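Local atomic coordinates of protein HTP-2 (Caenorhabditis elegans, PDB entry 4TZM), a protein that binds closure motif peptides, such as one from HTP-3, through its HORMA domain and probably helps assemble the meiotic chromosome axis. Residues A[103-114]-A[193-204]. Sequence-based numbering, arbitrary orientation.
Sequences GFLKEISLVVTE and FTANFRLKYTND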
# COMPACT_ATOMS: atom_id res chain seq x y z
N GLY A 103 -7.77 -6.42 11.50
CA GLY A 103 -7.83 -5.02 11.86
C GLY A 103 -6.69 -4.59 12.77
O GLY A 103 -6.85 -3.72 13.62
N PHE A 104 -5.52 -5.20 12.57
CA PHE A 104 -4.40 -5.01 13.49
C PHE A 104 -3.26 -4.17 12.92
O PHE A 104 -2.35 -3.78 13.65
CB PHE A 104 -3.85 -6.38 13.92
CG PHE A 104 -4.80 -7.19 14.75
CD1 PHE A 104 -5.87 -6.59 15.40
CD2 PHE A 104 -4.62 -8.56 14.90
CE1 PHE A 104 -6.75 -7.34 16.17
CE2 PHE A 104 -5.49 -9.31 15.66
CZ PHE A 104 -6.56 -8.71 16.30
N LEU A 105 -3.32 -3.89 11.62
CA LEU A 105 -2.25 -3.15 10.96
C LEU A 105 -2.54 -1.65 10.89
O LEU A 105 -3.54 -1.23 10.31
CB LEU A 105 -2.03 -3.69 9.54
CG LEU A 105 -0.87 -3.02 8.80
CD1 LEU A 105 0.45 -3.40 9.45
CD2 LEU A 105 -0.88 -3.39 7.33
N LYS A 106 -1.66 -0.85 11.49
CA LYS A 106 -1.80 0.61 11.49
C LYS A 106 -1.13 1.25 10.27
O LYS A 106 -1.73 2.06 9.57
CB LYS A 106 -1.22 1.20 12.79
CG LYS A 106 -1.13 2.72 12.82
CD LYS A 106 -2.50 3.38 12.88
CE LYS A 106 -2.38 4.89 13.02
NZ LYS A 106 -1.59 5.52 11.91
N GLU A 107 0.11 0.86 10.02
CA GLU A 107 0.90 1.40 8.93
C GLU A 107 1.94 0.41 8.44
O GLU A 107 2.63 -0.21 9.25
CB GLU A 107 1.60 2.70 9.36
CG GLU A 107 2.61 3.21 8.34
CD GLU A 107 3.36 4.44 8.81
OE1 GLU A 107 3.00 5.02 9.85
OE2 GLU A 107 4.33 4.84 8.12
N ILE A 108 2.06 0.24 7.13
CA ILE A 108 3.21 -0.48 6.58
C ILE A 108 4.02 0.46 5.69
O ILE A 108 3.47 1.15 4.82
CB ILE A 108 2.80 -1.74 5.79
CG1 ILE A 108 4.04 -2.36 5.14
CG2 ILE A 108 1.73 -1.43 4.76
CD1 ILE A 108 3.80 -3.70 4.48
N SER A 109 5.33 0.51 5.93
CA SER A 109 6.19 1.43 5.21
C SER A 109 7.37 0.75 4.55
O SER A 109 7.99 -0.16 5.13
CB SER A 109 6.68 2.54 6.14
OG SER A 109 5.62 3.40 6.52
N LEU A 110 7.67 1.18 3.33
CA LEU A 110 8.92 0.82 2.67
C LEU A 110 9.97 1.86 3.06
O LEU A 110 9.85 3.02 2.69
CB LEU A 110 8.74 0.77 1.16
CG LEU A 110 10.04 0.57 0.38
CD1 LEU A 110 10.79 -0.64 0.91
CD2 LEU A 110 9.76 0.42 -1.11
N VAL A 111 10.98 1.42 3.80
CA VAL A 111 11.94 2.34 4.39
C VAL A 111 13.34 2.18 3.80
O VAL A 111 13.91 1.09 3.82
CB VAL A 111 12.01 2.15 5.92
CG1 VAL A 111 13.15 2.96 6.51
CG2 VAL A 111 10.68 2.52 6.55
N VAL A 112 13.89 3.27 3.27
CA VAL A 112 15.22 3.24 2.69
C VAL A 112 16.23 4.00 3.55
O VAL A 112 16.02 5.16 3.90
CB VAL A 112 15.23 3.83 1.27
CG1 VAL A 112 16.61 3.70 0.64
CG2 VAL A 112 14.19 3.13 0.41
N THR A 113 17.32 3.33 3.90
CA THR A 113 18.38 3.92 4.71
C THR A 113 19.73 3.70 4.04
O THR A 113 19.89 2.78 3.24
CB THR A 113 18.43 3.32 6.13
OG1 THR A 113 18.63 1.90 6.04
CG2 THR A 113 17.15 3.61 6.89
N GLU A 114 20.71 4.54 4.36
CA GLU A 114 22.05 4.38 3.82
C GLU A 114 22.75 3.16 4.42
O GLU A 114 23.39 2.38 3.72
CB GLU A 114 22.89 5.65 4.04
CG GLU A 114 22.93 6.14 5.48
CD GLU A 114 23.87 7.31 5.66
OE1 GLU A 114 24.57 7.68 4.69
OE2 GLU A 114 23.92 7.86 6.78
N PHE A 193 22.44 1.80 -0.42
CA PHE A 193 21.31 1.94 0.48
C PHE A 193 20.79 0.59 0.97
O PHE A 193 21.08 -0.45 0.38
CB PHE A 193 20.17 2.72 -0.20
CG PHE A 193 19.66 2.09 -1.47
CD1 PHE A 193 18.73 1.06 -1.43
CD2 PHE A 193 20.11 2.54 -2.70
CE1 PHE A 193 18.26 0.48 -2.60
CE2 PHE A 193 19.64 1.97 -3.87
CZ PHE A 193 18.72 0.94 -3.83
N THR A 194 20.03 0.63 2.06
CA THR A 194 19.33 -0.54 2.58
C THR A 194 17.83 -0.30 2.52
O THR A 194 17.33 0.66 3.10
CB THR A 194 19.74 -0.86 4.03
OG1 THR A 194 21.14 -1.18 4.07
CG2 THR A 194 18.94 -2.03 4.56
N ALA A 195 17.11 -1.17 1.82
CA ALA A 195 15.65 -1.05 1.75
C ALA A 195 15.00 -2.02 2.73
O ALA A 195 15.39 -3.18 2.84
CB ALA A 195 15.16 -1.31 0.33
N ASN A 196 13.98 -1.53 3.44
CA ASN A 196 13.36 -2.27 4.53
C ASN A 196 11.83 -2.12 4.54
O ASN A 196 11.30 -1.08 4.14
CB ASN A 196 13.94 -1.79 5.86
CG ASN A 196 14.04 -2.90 6.89
OD1 ASN A 196 14.02 -2.64 8.09
ND2 ASN A 196 14.16 -4.13 6.41
N PHE A 197 11.14 -3.16 4.99
CA PHE A 197 9.71 -3.08 5.26
C PHE A 197 9.48 -3.05 6.77
O PHE A 197 9.87 -3.98 7.48
CB PHE A 197 8.96 -4.25 4.63
CG PHE A 197 8.65 -4.06 3.18
CD1 PHE A 197 7.68 -3.17 2.77
CD2 PHE A 197 9.34 -4.78 2.21
CE1 PHE A 197 7.39 -2.99 1.43
CE2 PHE A 197 9.06 -4.61 0.87
CZ PHE A 197 8.08 -3.71 0.48
N ARG A 198 8.85 -1.98 7.25
CA ARG A 198 8.61 -1.82 8.68
C ARG A 198 7.16 -1.45 8.93
O ARG A 198 6.58 -0.65 8.19
CB ARG A 198 9.54 -0.75 9.26
CG ARG A 198 11.01 -0.94 8.89
CD ARG A 198 11.88 0.17 9.46
NE ARG A 198 13.24 0.12 8.90
CZ ARG A 198 14.23 0.91 9.29
NH1 ARG A 198 14.04 1.81 10.24
NH2 ARG A 198 15.43 0.79 8.72
N LEU A 199 6.56 -2.03 9.96
CA LEU A 199 5.14 -1.81 10.19
C LEU A 199 4.82 -1.46 11.64
O LEU A 199 5.65 -1.63 12.54
CB LEU A 199 4.33 -3.04 9.74
CG LEU A 199 4.60 -4.43 10.31
CD1 LEU A 199 3.93 -4.62 11.66
CD2 LEU A 199 4.12 -5.49 9.34
N LYS A 200 3.62 -0.95 11.86
CA LYS A 200 3.16 -0.58 13.18
C LYS A 200 1.82 -1.25 13.46
O LYS A 200 0.88 -1.13 12.68
CB LYS A 200 3.03 0.94 13.30
CG LYS A 200 2.51 1.44 14.63
CD LYS A 200 2.37 2.96 14.62
CE LYS A 200 1.83 3.48 15.94
NZ LYS A 200 1.61 4.95 15.89
N TYR A 201 1.75 -1.97 14.57
CA TYR A 201 0.52 -2.64 14.97
C TYR A 201 -0.44 -1.62 15.58
O TYR A 201 -0.02 -0.57 16.07
CB TYR A 201 0.81 -3.76 15.97
CG TYR A 201 1.65 -4.90 15.43
CD1 TYR A 201 3.04 -4.85 15.47
CD2 TYR A 201 1.06 -6.04 14.90
CE1 TYR A 201 3.81 -5.90 14.99
CE2 TYR A 201 1.82 -7.09 14.41
CZ TYR A 201 3.19 -7.02 14.46
OH TYR A 201 3.95 -8.06 13.98
N THR A 202 -1.73 -1.93 15.54
CA THR A 202 -2.73 -1.11 16.21
C THR A 202 -2.76 -1.42 17.70
O THR A 202 -2.15 -2.40 18.15
CB THR A 202 -4.13 -1.32 15.61
OG1 THR A 202 -4.51 -2.70 15.74
CG2 THR A 202 -4.16 -0.93 14.14
N ASN A 203 -3.47 -0.60 18.47
CA ASN A 203 -3.60 -0.82 19.91
C ASN A 203 -4.43 -2.06 20.22
O ASN A 203 -4.24 -2.70 21.26
CB ASN A 203 -4.23 0.41 20.58
CG ASN A 203 -3.51 1.70 20.25
OD1 ASN A 203 -2.35 1.69 19.85
ND2 ASN A 203 -4.21 2.82 20.41
N ASP A 204 -5.34 -2.39 19.32
CA ASP A 204 -6.23 -3.54 19.49
C ASP A 204 -5.47 -4.86 19.36
O ASP A 204 -5.90 -5.89 19.88
CB ASP A 204 -7.37 -3.51 18.46
CG ASP A 204 -7.68 -2.10 17.98
OD1 ASP A 204 -7.23 -1.13 18.63
OD2 ASP A 204 -8.38 -1.97 16.95
O HOH W 1 16.46 0.31 6.13
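Strands 105-113 and 193-201 run antiparallel, their axes at 156°, and hydrogen-bonded pairs repeat from T113 and T194 through V111 with N196 and S109 with R198 to E107 with K200. The bond from S109 N to R198 O (2.8 Å) is answered by R198 N to S109 O (2.9 Å). At K200 the register slips by one residue: K106 and E107 both face it in a classic beta bulge, K106 N giving K200 O a good bond (2.8 Å) and E107 N only a weak one. Beyond the bulge T202 N reaches F104 O (2.7 Å), from above the carbonyl plane.

In the HORMA fold this pair belongs to the central antiparallel sheet. Strand 123-133 flanks 105-113 on its other edge, while the closure motif peptide adds an antiparallel strand to 193-201, so 193-201 lies between 105-113 and the peptide, and the sheet runs on into the bound chain. On the face carrying I108, L110 and F197, helices 35-56 and 84-102 pack over the sheet; L110 CD1 sits over the centre of the F197 ring, 4.2 Å from its centroid, a CH-pi contact.

On the opposite face R198, extended from CG to NE, lies across V111, whose CG1 is over the centre of the guanidinium, 3.6 Å from CZ. V111 holds CG1 anti to its N (chi1 172°), against this face of the guanidinium. NE donates to a lone pair of N196 OD1 (3.0 Å), NH1 to F220 O and NH2 to D118 O; a water accepts weakly from NH2 and donates to T113 OG1, which also bonds to H115 O. A leucine in place of R198 would probably leave N196 OD1 and the carbonyls of F220 and D118 without these donors and V111 CG1 without its flat cover. K106 and K200 run side by side, CG of K106 3.9 Å from CD of K200.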